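PDB 5BUD: decapping nuclease RAI1 from Candida albicans, which removes NAD caps from RNA 5' ends, also hydrolyses 5'-triphosphate and methylguanosine-capped ends with divalent metal ions, and binds and stimulates the exoribonuclease RAT1. Local coordinates for residues 118-126 and 135-144; 126-134 and 335-343. All coordinates share one frame; numbering follows the deposited sequence.

Both contacts are built on the hairpin of strands 121-128 and 131-136, and V126 belongs to both. Contact 1 lies at the open end of the hairpin, where strand 131-136 runs into helix 138-155. Contact 2 lies at the turn end, where the end of helix 322-339 and the residues after it pack against the hairpin. Their centres are about 18 Å apart, yet they touch: V125 CG1 is 4.0 Å from L132 CD2, and Y124 O is 3.7 Å from I134 CG2. Neither belongs to the manganese site. The nearest atom of contact 1 is about 9 Å from the bound RNA, and that of contact 2 about 18 Å.

Contact 1: residues 118-126 and 135-144; sequences TDPIDLYVV and KSDDELDMKR
Y124 and K135 form an antiparallel hydrogen-bonded pair. Y124 N donates to K135 O at 2.7 Å, and K135 N returns a bond to Y124 O at 3.1 Å. L123 and S136 are the adjoining non-hydrogen-bonded pair, and their side chains diverge. One step further, D137 N donates to D122 O at 2.9 Å. The chain then turns into helix 138-155, which carries L140 and R144 back toward 118-126.

D122 carries the polar part of the contact on its strand. Its CG lies beside the backbone N (chi1 -71°), which turns the carboxylate to the helix. R144 is extended from CG to NE and meets D122 end-on. Both NH1 and NH2 reach one oxygen, D122 OD2, at 2.7 Å each, in a salt bridge. OD2 lies in the guanidinium plane, but the carboxylate is turned 49° from that plane. NH1 comes on the anti side and NH2 from above the carboxylate, both from the same face of it. P120 CB rests over one face of the guanidinium, 3.6 Å from R144 NH1. The methyl L140 CD1 packs on D122 CG at 3.4 Å. The other oxygen, D122 OD1, has a salt bridge to K352 on strand 349-354. The two cations probably keep D122 ionised.

The Y124 ring passes obliquely beside the D137 carboxylate. D137 CG is anti to the backbone N (chi1 -176°). From there OD1 accepts from L140 N at 3.0 Å, from above the carboxylate plane. K135 NZ bends round to D138 OD2 in a salt bridge.

The arrangement is a beta hairpin whose second strand leads straight into an N-capped helix, with D137 as the N-cap.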
loop_
_atom_site.group_PDB
_atom_site.type_symbol
_atom_site.label_atom_id
_atom_site.label_comp_id
_atom_site.label_asym_id
_atom_site.label_seq_id
_atom_site.Cartn_x
_atom_site.Cartn_y
_atom_site.Cartn_z
ATOM N N THR A 118 -18.762 0.590 1.022
ATOM C CA THR A 118 -19.193 -0.662 0.412
ATOM C C THR A 118 -18.100 -1.728 0.373
ATOM O O THR A 118 -18.413 -2.883 0.122
ATOM C CB THR A 118 -19.780 -0.504 -1.010
ATOM O OG1 THR A 118 -18.736 -0.263 -1.946
ATOM C CG2 THR A 118 -20.795 0.616 -1.089
ATOM N N ASP A 119 -16.838 -1.362 0.644
ATOM C CA ASP A 119 -15.711 -2.301 0.517
ATOM C C ASP A 119 -15.474 -3.130 1.809
ATOM O O ASP A 119 -15.232 -2.556 2.870
ATOM C CB ASP A 119 -14.403 -1.553 0.189
ATOM C CG ASP A 119 -14.411 -0.905 -1.183
ATOM O OD1 ASP A 119 -15.078 -1.409 -2.099
ATOM O OD2 ASP A 119 -13.732 0.130 -1.346
ATOM N N PRO A 120 -15.489 -4.477 1.700
ATOM C CA PRO A 120 -15.243 -5.355 2.834
ATOM C C PRO A 120 -13.787 -5.299 3.325
ATOM O O PRO A 120 -12.895 -4.990 2.549
ATOM C CB PRO A 120 -15.508 -6.755 2.248
ATOM C CG PRO A 120 -15.085 -6.624 0.836
ATOM C CD PRO A 120 -15.580 -5.249 0.445
ATOM N N ILE A 121 -13.584 -5.587 4.605
ATOM C CA ILE A 121 -12.241 -5.791 5.193
ATOM C C ILE A 121 -12.294 -7.069 6.018
ATOM O O ILE A 121 -13.164 -7.225 6.877
ATOM C CB ILE A 121 -11.812 -4.635 6.123
ATOM C CG1 ILE A 121 -11.860 -3.304 5.383
ATOM C CG2 ILE A 121 -10.400 -4.858 6.679
ATOM C CD1 ILE A 121 -11.421 -2.116 6.212
ATOM N N ASP A 122 -11.356 -7.974 5.762
ATOM C CA ASP A 122 -11.226 -9.209 6.532
ATOM C C ASP A 122 -9.729 -9.464 6.797
ATOM O O ASP A 122 -8.953 -9.783 5.871
ATOM C CB ASP A 122 -11.862 -10.422 5.825
ATOM C CG ASP A 122 -13.403 -10.368 5.791
ATOM O OD1 ASP A 122 -14.049 -10.934 6.700
ATOM O OD2 ASP A 122 -13.978 -9.759 4.859
ATOM N N LEU A 123 -9.357 -9.342 8.071
ATOM C CA LEU A 123 -7.968 -9.468 8.519
ATOM C C LEU A 123 -7.861 -10.503 9.655
ATOM O O LEU A 123 -8.862 -10.885 10.254
ATOM C CB LEU A 123 -7.472 -8.134 9.054
ATOM C CG LEU A 123 -7.767 -6.937 8.146
ATOM C CD1 LEU A 123 -7.479 -5.625 8.869
ATOM C CD2 LEU A 123 -6.994 -7.076 6.846
ATOM N N TYR A 124 -6.636 -10.931 9.918
ATOM C CA TYR A 124 -6.305 -11.781 11.045
ATOM C C TYR A 124 -5.359 -10.992 11.934
ATOM O O TYR A 124 -4.458 -10.323 11.423
ATOM C CB TYR A 124 -5.628 -13.069 10.530
ATOM C CG TYR A 124 -6.557 -14.082 9.907
ATOM C CD1 TYR A 124 -7.643 -14.616 10.615
ATOM C CD2 TYR A 124 -6.323 -14.553 8.618
ATOM C CE1 TYR A 124 -8.471 -15.574 10.026
ATOM C CE2 TYR A 124 -7.129 -15.507 8.037
ATOM C CZ TYR A 124 -8.184 -16.023 8.738
ATOM O OH TYR A 124 -8.944 -16.961 8.089
ATOM N N VAL A 125 -5.609 -11.018 13.244
ATOM C CA VAL A 125 -4.751 -10.420 14.269
ATOM C C VAL A 125 -4.147 -11.514 15.172
ATOM O O VAL A 125 -4.887 -12.287 15.816
ATOM C CB VAL A 125 -5.553 -9.488 15.169
ATOM C CG1 VAL A 125 -4.659 -8.787 16.152
ATOM C CG2 VAL A 125 -6.322 -8.479 14.341
ATOM N N VAL A 126 -2.829 -11.536 15.262
ATOM C CA VAL A 126 -2.116 -12.589 15.970
ATOM C C VAL A 126 -1.176 -11.917 16.979
ATOM O O VAL A 126 -0.206 -11.288 16.584
ATOM C CB VAL A 126 -1.326 -13.491 15.002
ATOM C CG1 VAL A 126 -0.535 -14.554 15.767
ATOM C CG2 VAL A 126 -2.258 -14.140 13.981
ATOM N N LYS A 135 -2.457 -9.384 9.297
ATOM C CA LYS A 135 -2.406 -9.722 7.905
ATOM C C LYS A 135 -3.798 -9.906 7.386
ATOM O O LYS A 135 -4.777 -10.026 8.147
ATOM C CB LYS A 135 -1.583 -11.014 7.636
ATOM C CG LYS A 135 -2.352 -12.307 7.799
ATOM C CD LYS A 135 -1.490 -13.551 7.568
ATOM C CE LYS A 135 -1.121 -13.760 6.119
ATOM N NZ LYS A 135 -2.254 -14.328 5.381
ATOM N N SER A 136 -3.889 -9.891 6.072
ATOM C CA SER A 136 -5.163 -10.026 5.423
ATOM C C SER A 136 -5.533 -11.490 5.337
ATOM O O SER A 136 -4.656 -12.382 5.307
ATOM C CB SER A 136 -5.092 -9.429 4.006
ATOM O OG SER A 136 -6.388 -9.459 3.408
ATOM N N ASP A 137 -6.830 -11.729 5.268
ATOM C CA ASP A 137 -7.343 -13.036 4.959
ATOM C C ASP A 137 -7.145 -13.297 3.475
ATOM O O ASP A 137 -7.963 -12.899 2.628
ATOM C CB ASP A 137 -8.801 -13.133 5.402
ATOM C CG ASP A 137 -9.397 -14.515 5.190
ATOM O OD1 ASP A 137 -8.962 -15.290 4.302
ATOM O OD2 ASP A 137 -10.333 -14.806 5.921
ATOM N N ASP A 138 -6.057 -13.995 3.175
ATOM C CA ASP A 138 -5.681 -14.326 1.803
ATOM C C ASP A 138 -6.747 -15.084 1.031
ATOM O O ASP A 138 -7.019 -14.751 -0.121
ATOM C CB ASP A 138 -4.376 -15.116 1.786
ATOM C CG ASP A 138 -3.198 -14.278 2.217
ATOM O OD1 ASP A 138 -3.283 -13.030 2.070
ATOM O OD2 ASP A 138 -2.198 -14.873 2.703
ATOM N N GLU A 139 -7.372 -16.075 1.660
ATOM C CA GLU A 139 -8.355 -16.892 0.950
ATOM C C GLU A 139 -9.584 -16.070 0.572
ATOM O O GLU A 139 -10.022 -16.115 -0.584
ATOM C CB GLU A 139 -8.719 -18.148 1.751
ATOM C CG GLU A 139 -7.572 -19.149 1.778
ATOM C CD GLU A 139 -7.790 -20.313 2.732
ATOM O OE1 GLU A 139 -8.945 -20.548 3.165
ATOM O OE2 GLU A 139 -6.795 -21.007 3.040
ATOM N N LEU A 140 -10.116 -15.288 1.509
ATOM C CA LEU A 140 -11.235 -14.411 1.189
ATOM C C LEU A 140 -10.895 -13.391 0.089
ATOM O O LEU A 140 -11.695 -13.169 -0.815
ATOM C CB LEU A 140 -11.784 -13.678 2.427
ATOM C CG LEU A 140 -12.827 -14.406 3.274
ATOM C CD1 LEU A 140 -13.422 -13.441 4.288
ATOM C CD2 LEU A 140 -13.924 -15.050 2.417
ATOM N N ASP A 141 -9.724 -12.775 0.175
ATOM C CA ASP A 141 -9.270 -11.828 -0.848
ATOM C C ASP A 141 -9.226 -12.444 -2.252
ATOM O O ASP A 141 -9.734 -11.858 -3.212
ATOM C CB ASP A 141 -7.877 -11.321 -0.504
ATOM C CG ASP A 141 -7.879 -10.280 0.602
ATOM O OD1 ASP A 141 -8.949 -9.710 0.898
ATOM O OD2 ASP A 141 -6.788 -10.015 1.169
ATOM N N MET A 142 -8.617 -13.622 -2.359
ATOM C CA MET A 142 -8.528 -14.317 -3.637
ATOM C C MET A 142 -9.923 -14.640 -4.167
ATOM O O MET A 142 -10.178 -14.510 -5.359
ATOM C CB MET A 142 -7.717 -15.609 -3.521
ATOM C CG MET A 142 -6.216 -15.419 -3.387
ATOM S SD MET A 142 -5.457 -14.520 -4.756
ATOM C CE MET A 142 -6.154 -15.330 -6.193
ATOM N N LYS A 143 -10.816 -15.055 -3.281
ATOM C CA LYS A 143 -12.176 -15.400 -3.680
ATOM C C LYS A 143 -12.910 -14.170 -4.206
ATOM O O LYS A 143 -13.645 -14.242 -5.209
ATOM C CB LYS A 143 -12.930 -16.028 -2.512
ATOM C CG LYS A 143 -14.241 -16.681 -2.889
ATOM C CD LYS A 143 -15.204 -16.707 -1.706
ATOM C CE LYS A 143 -15.656 -15.298 -1.323
ATOM N NZ LYS A 143 -16.944 -15.316 -0.587
ATOM N N ARG A 144 -12.703 -13.039 -3.552
ATOM C CA ARG A 144 -13.301 -11.801 -4.026
ATOM C C ARG A 144 -12.689 -11.351 -5.344
ATOM O O ARG A 144 -13.406 -10.877 -6.218
ATOM C CB ARG A 144 -13.177 -10.715 -2.985
ATOM C CG ARG A 144 -14.019 -11.042 -1.776
ATOM C CD ARG A 144 -13.615 -10.266 -0.556
ATOM N NE ARG A 144 -14.587 -10.503 0.500
ATOM C CZ ARG A 144 -14.424 -10.180 1.775
ATOM N NH1 ARG A 144 -13.309 -9.589 2.205
ATOM N NH2 ARG A 144 -15.393 -10.449 2.625
#

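Contact 2: residues 126-134 and 335-343; sequences VPFDGQLFI and WLNTTVDKK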
loop_
_atom_site.group_PDB
_atom_site.type_symbol
_atom_site.label_atom_id
_atom_site.label_comp_id
_atom_site.label_asym_id
_atom_site.label_seq_id
_atom_site.Cartn_x
_atom_site.Cartn_y
_atom_site.Cartn_z
ATOM N N VAL A 126 -2.829 -11.536 15.262
ATOM C CA VAL A 126 -2.116 -12.589 15.970
ATOM C C VAL A 126 -1.176 -11.917 16.979
ATOM O O VAL A 126 -0.206 -11.288 16.584
ATOM C CB VAL A 126 -1.326 -13.491 15.002
ATOM C CG1 VAL A 126 -0.535 -14.554 15.767
ATOM C CG2 VAL A 126 -2.258 -14.140 13.981
ATOM N N PRO A 127 -1.489 -12.018 18.281
ATOM C CA PRO A 127 -0.587 -11.479 19.294
ATOM C C PRO A 127 0.620 -12.383 19.492
ATOM O O PRO A 127 0.469 -13.631 19.596
ATOM C CB PRO A 127 -1.437 -11.456 20.564
ATOM C CG PRO A 127 -2.837 -11.710 20.133
ATOM C CD PRO A 127 -2.752 -12.501 18.873
ATOM N N PHE A 128 1.805 -11.769 19.572
ATOM C CA PHE A 128 3.039 -12.527 19.781
ATOM C C PHE A 128 4.161 -11.625 20.260
ATOM O O PHE A 128 4.409 -10.561 19.690
ATOM C CB PHE A 128 3.464 -13.274 18.498
ATOM C CG PHE A 128 4.764 -14.007 18.645
ATOM C CD1 PHE A 128 5.925 -13.509 18.075
ATOM C CD2 PHE A 128 4.847 -15.147 19.430
ATOM C CE1 PHE A 128 7.134 -14.157 18.250
ATOM C CE2 PHE A 128 6.055 -15.797 19.610
ATOM C CZ PHE A 128 7.206 -15.297 19.026
ATOM N N ASP A 129 4.821 -12.055 21.334
ATOM C CA ASP A 129 5.933 -11.327 21.907
ATOM C C ASP A 129 5.620 -9.871 22.203
ATOM O O ASP A 129 6.438 -9.005 21.970
ATOM C CB ASP A 129 7.142 -11.407 20.972
ATOM C CG ASP A 129 8.440 -11.026 21.668
ATOM O OD1 ASP A 129 8.475 -11.127 22.909
ATOM O OD2 ASP A 129 9.403 -10.619 20.976
ATOM N N GLY A 130 4.418 -9.613 22.674
ATOM C CA GLY A 130 4.006 -8.277 23.114
ATOM C C GLY A 130 3.558 -7.377 21.981
ATOM O O GLY A 130 3.410 -6.176 22.179
ATOM N N GLN A 131 3.383 -7.955 20.786
ATOM C CA GLN A 131 2.969 -7.212 19.592
ATOM C C GLN A 131 1.819 -7.883 18.866
ATOM O O GLN A 131 1.606 -9.070 19.007
ATOM C CB GLN A 131 4.145 -7.047 18.631
ATOM C CG GLN A 131 5.316 -6.408 19.335
ATOM C CD GLN A 131 6.531 -6.217 18.479
ATOM O OE1 GLN A 131 7.010 -7.150 17.836
ATOM N NE2 GLN A 131 7.081 -5.012 18.517
ATOM N N LEU A 132 1.111 -7.095 18.073
ATOM C CA LEU A 132 0.041 -7.557 17.202
ATOM C C LEU A 132 0.516 -7.613 15.774
ATOM O O LEU A 132 0.910 -6.601 15.189
ATOM C CB LEU A 132 -1.128 -6.600 17.244
ATOM C CG LEU A 132 -1.874 -6.420 18.544
ATOM C CD1 LEU A 132 -3.071 -5.565 18.228
ATOM C CD2 LEU A 132 -2.294 -7.744 19.147
ATOM N N PHE A 133 0.494 -8.816 15.216
ATOM C CA PHE A 133 0.819 -9.064 13.851
ATOM C C PHE A 133 -0.502 -9.148 13.066
ATOM O O PHE A 133 -1.395 -9.953 13.410
ATOM C CB PHE A 133 1.641 -10.357 13.741
ATOM C CG PHE A 133 3.000 -10.233 14.360
ATOM C CD1 PHE A 133 4.076 -9.775 13.611
ATOM C CD2 PHE A 133 3.191 -10.502 15.717
ATOM C CE1 PHE A 133 5.330 -9.633 14.187
ATOM C CE2 PHE A 133 4.447 -10.352 16.297
ATOM C CZ PHE A 133 5.516 -9.924 15.533
ATOM N N ILE A 134 -0.637 -8.294 12.040
ATOM C CA ILE A 134 -1.890 -8.174 11.323
ATOM C C ILE A 134 -1.686 -8.440 9.833
ATOM O O ILE A 134 -0.811 -7.845 9.204
ATOM C CB ILE A 134 -2.569 -6.796 11.587
ATOM C CG1 ILE A 134 -2.831 -6.570 13.074
ATOM C CG2 ILE A 134 -3.915 -6.713 10.883
ATOM C CD1 ILE A 134 -3.467 -5.214 13.395
ATOM N N TRP A 335 -8.304 1.227 19.724
ATOM C CA TRP A 335 -9.208 0.133 20.123
ATOM C C TRP A 335 -8.460 -1.199 20.036
ATOM O O TRP A 335 -8.409 -1.960 21.019
ATOM C CB TRP A 335 -10.467 0.170 19.245
ATOM C CG TRP A 335 -11.489 -0.906 19.455
ATOM C CD1 TRP A 335 -12.316 -1.076 20.540
ATOM C CD2 TRP A 335 -11.848 -1.918 18.514
ATOM N NE1 TRP A 335 -13.152 -2.139 20.325
ATOM C CE2 TRP A 335 -12.879 -2.681 19.093
ATOM C CE3 TRP A 335 -11.393 -2.255 17.235
ATOM C CZ2 TRP A 335 -13.462 -3.772 18.437
ATOM C CZ3 TRP A 335 -11.971 -3.355 16.582
ATOM C CH2 TRP A 335 -12.997 -4.093 17.189
ATOM N N LEU A 336 -7.797 -1.452 18.914
ATOM C CA LEU A 336 -6.980 -2.664 18.807
ATOM C C LEU A 336 -5.911 -2.741 19.916
ATOM O O LEU A 336 -5.655 -3.817 20.465
ATOM C CB LEU A 336 -6.295 -2.750 17.449
ATOM C CG LEU A 336 -7.183 -2.914 16.231
ATOM C CD1 LEU A 336 -6.357 -2.718 14.963
ATOM C CD2 LEU A 336 -7.863 -4.274 16.249
ATOM N N ASN A 337 -5.312 -1.605 20.236
ATOM C CA ASN A 337 -4.201 -1.552 21.182
ATOM C C ASN A 337 -4.603 -1.743 22.645
ATOM O O ASN A 337 -3.751 -2.059 23.462
ATOM C CB ASN A 337 -3.434 -0.231 21.037
ATOM C CG ASN A 337 -2.074 -0.269 21.711
ATOM O OD1 ASN A 337 -1.273 -1.185 21.482
ATOM N ND2 ASN A 337 -1.817 0.703 22.570
ATOM N N THR A 338 -5.870 -1.538 22.982
ATOM C CA THR A 338 -6.333 -1.669 24.380
ATOM C C THR A 338 -7.308 -2.837 24.594
ATOM O O THR A 338 -7.645 -3.166 25.729
ATOM C CB THR A 338 -6.980 -0.350 24.857
ATOM O OG1 THR A 338 -8.044 -0.000 23.983
ATOM C CG2 THR A 338 -5.965 0.786 24.836
ATOM N N THR A 339 -7.749 -3.461 23.505
ATOM C CA THR A 339 -8.768 -4.485 23.539
ATOM C C THR A 339 -8.151 -5.866 23.546
ATOM O O THR A 339 -8.631 -6.733 24.251
ATOM C CB THR A 339 -9.722 -4.350 22.316
ATOM O OG1 THR A 339 -10.660 -3.296 22.555
ATOM C CG2 THR A 339 -10.498 -5.636 22.026
ATOM N N VAL A 340 -7.130 -6.090 22.718
ATOM C CA VAL A 340 -6.565 -7.413 22.564
ATOM C C VAL A 340 -5.421 -7.513 23.573
ATOM O O VAL A 340 -4.612 -6.583 23.680
ATOM C CB VAL A 340 -6.035 -7.655 21.137
ATOM C CG1 VAL A 340 -5.626 -9.113 20.955
ATOM C CG2 VAL A 340 -7.092 -7.314 20.093
ATOM N N ASP A 341 -5.362 -8.633 24.304
ATOM C CA ASP A 341 -4.257 -8.902 25.252
ATOM C C ASP A 341 -3.047 -9.351 24.471
ATOM O O ASP A 341 -3.026 -10.462 23.951
ATOM C CB ASP A 341 -4.664 -9.976 26.263
ATOM C CG ASP A 341 -3.553 -10.305 27.270
ATOM O OD1 ASP A 341 -2.446 -9.727 27.216
ATOM O OD2 ASP A 341 -3.794 -11.161 28.124
ATOM N N LYS A 342 -2.035 -8.483 24.375
ATOM C CA LYS A 342 -0.855 -8.748 23.539
ATOM C C LYS A 342 0.032 -9.863 24.073
ATOM O O LYS A 342 0.868 -10.401 23.346
ATOM C CB LYS A 342 -0.040 -7.471 23.337
ATOM C CG LYS A 342 -0.816 -6.391 22.594
ATOM C CD LYS A 342 0.059 -5.319 21.955
ATOM C CE LYS A 342 0.115 -4.029 22.747
ATOM N NZ LYS A 342 -1.229 -3.404 22.911
ATOM N N LYS A 343 -0.164 -10.210 25.337
ATOM C CA LYS A 343 0.641 -11.230 26.001
ATOM C C LYS A 343 0.011 -12.630 25.904
ATOM O O LYS A 343 0.666 -13.633 26.201
ATOM C CB LYS A 343 0.860 -10.806 27.458
ATOM C CG LYS A 343 1.630 -9.492 27.579
ATOM C CD LYS A 343 1.020 -8.562 28.617
ATOM C CE LYS A 343 2.049 -7.611 29.209
ATOM N NZ LYS A 343 1.443 -6.719 30.231
HETATM O O HOH W 1 3.350 -11.983 23.931
#
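The five-membered ring of P127 meets 335-343 through CB and CG. CG touches V340 CG1 at 3.9 Å, the two side chains crossing at about a right angle. P127 CB lies against the backbone, 3.8 Å from K342 O. The F128 and F133 rings lie on the hairpin and do not reach 335-343. D129 CB sits over one face of the F128 ring, toward its rim, and F133 CE2 lies at the edge of that ring, in its plane. The F133 ring has V126 O and F128 O at its own edge, and it also meets the ring of F383.

L132 is the central apolar side chain. Its CG lies beside the backbone N (chi1 -64°), and its two methyls go to different partners. CD2 reaches V340 CG1 and K342 CG, both at 4.0 Å. CD1 approaches the helix backbone at L336 O. Further along the strand, I134 CD1 and L336 CD1 meet tip to tip at 4.1 Å.

K342 lies across L132 at about a right angle. Its methylenes run past the turn, with CD 3.5 Å from G130 O. Bends at chi3 (-101°) and chi4 (-60°) then take the amine away from the hairpin. NZ donates to N337 OD1 at 2.6 Å, from above the carbonyl plane.

G130 belongs to a type I' turn from F128 to Q131. The turn is tied by backbone bonds in both directions between those two residues. A water accepts from G130 N and donates to K342 O, bridging the turn to the other segment.

No direct hydrogen bond joins the two segments. Apolar packing and one water bridge hold the turn end of the hairpin against the end of helix 322-339 and the residues after it. The lysine lends its hydrocarbon part to the hairpin, while its amine bonds within its own segment.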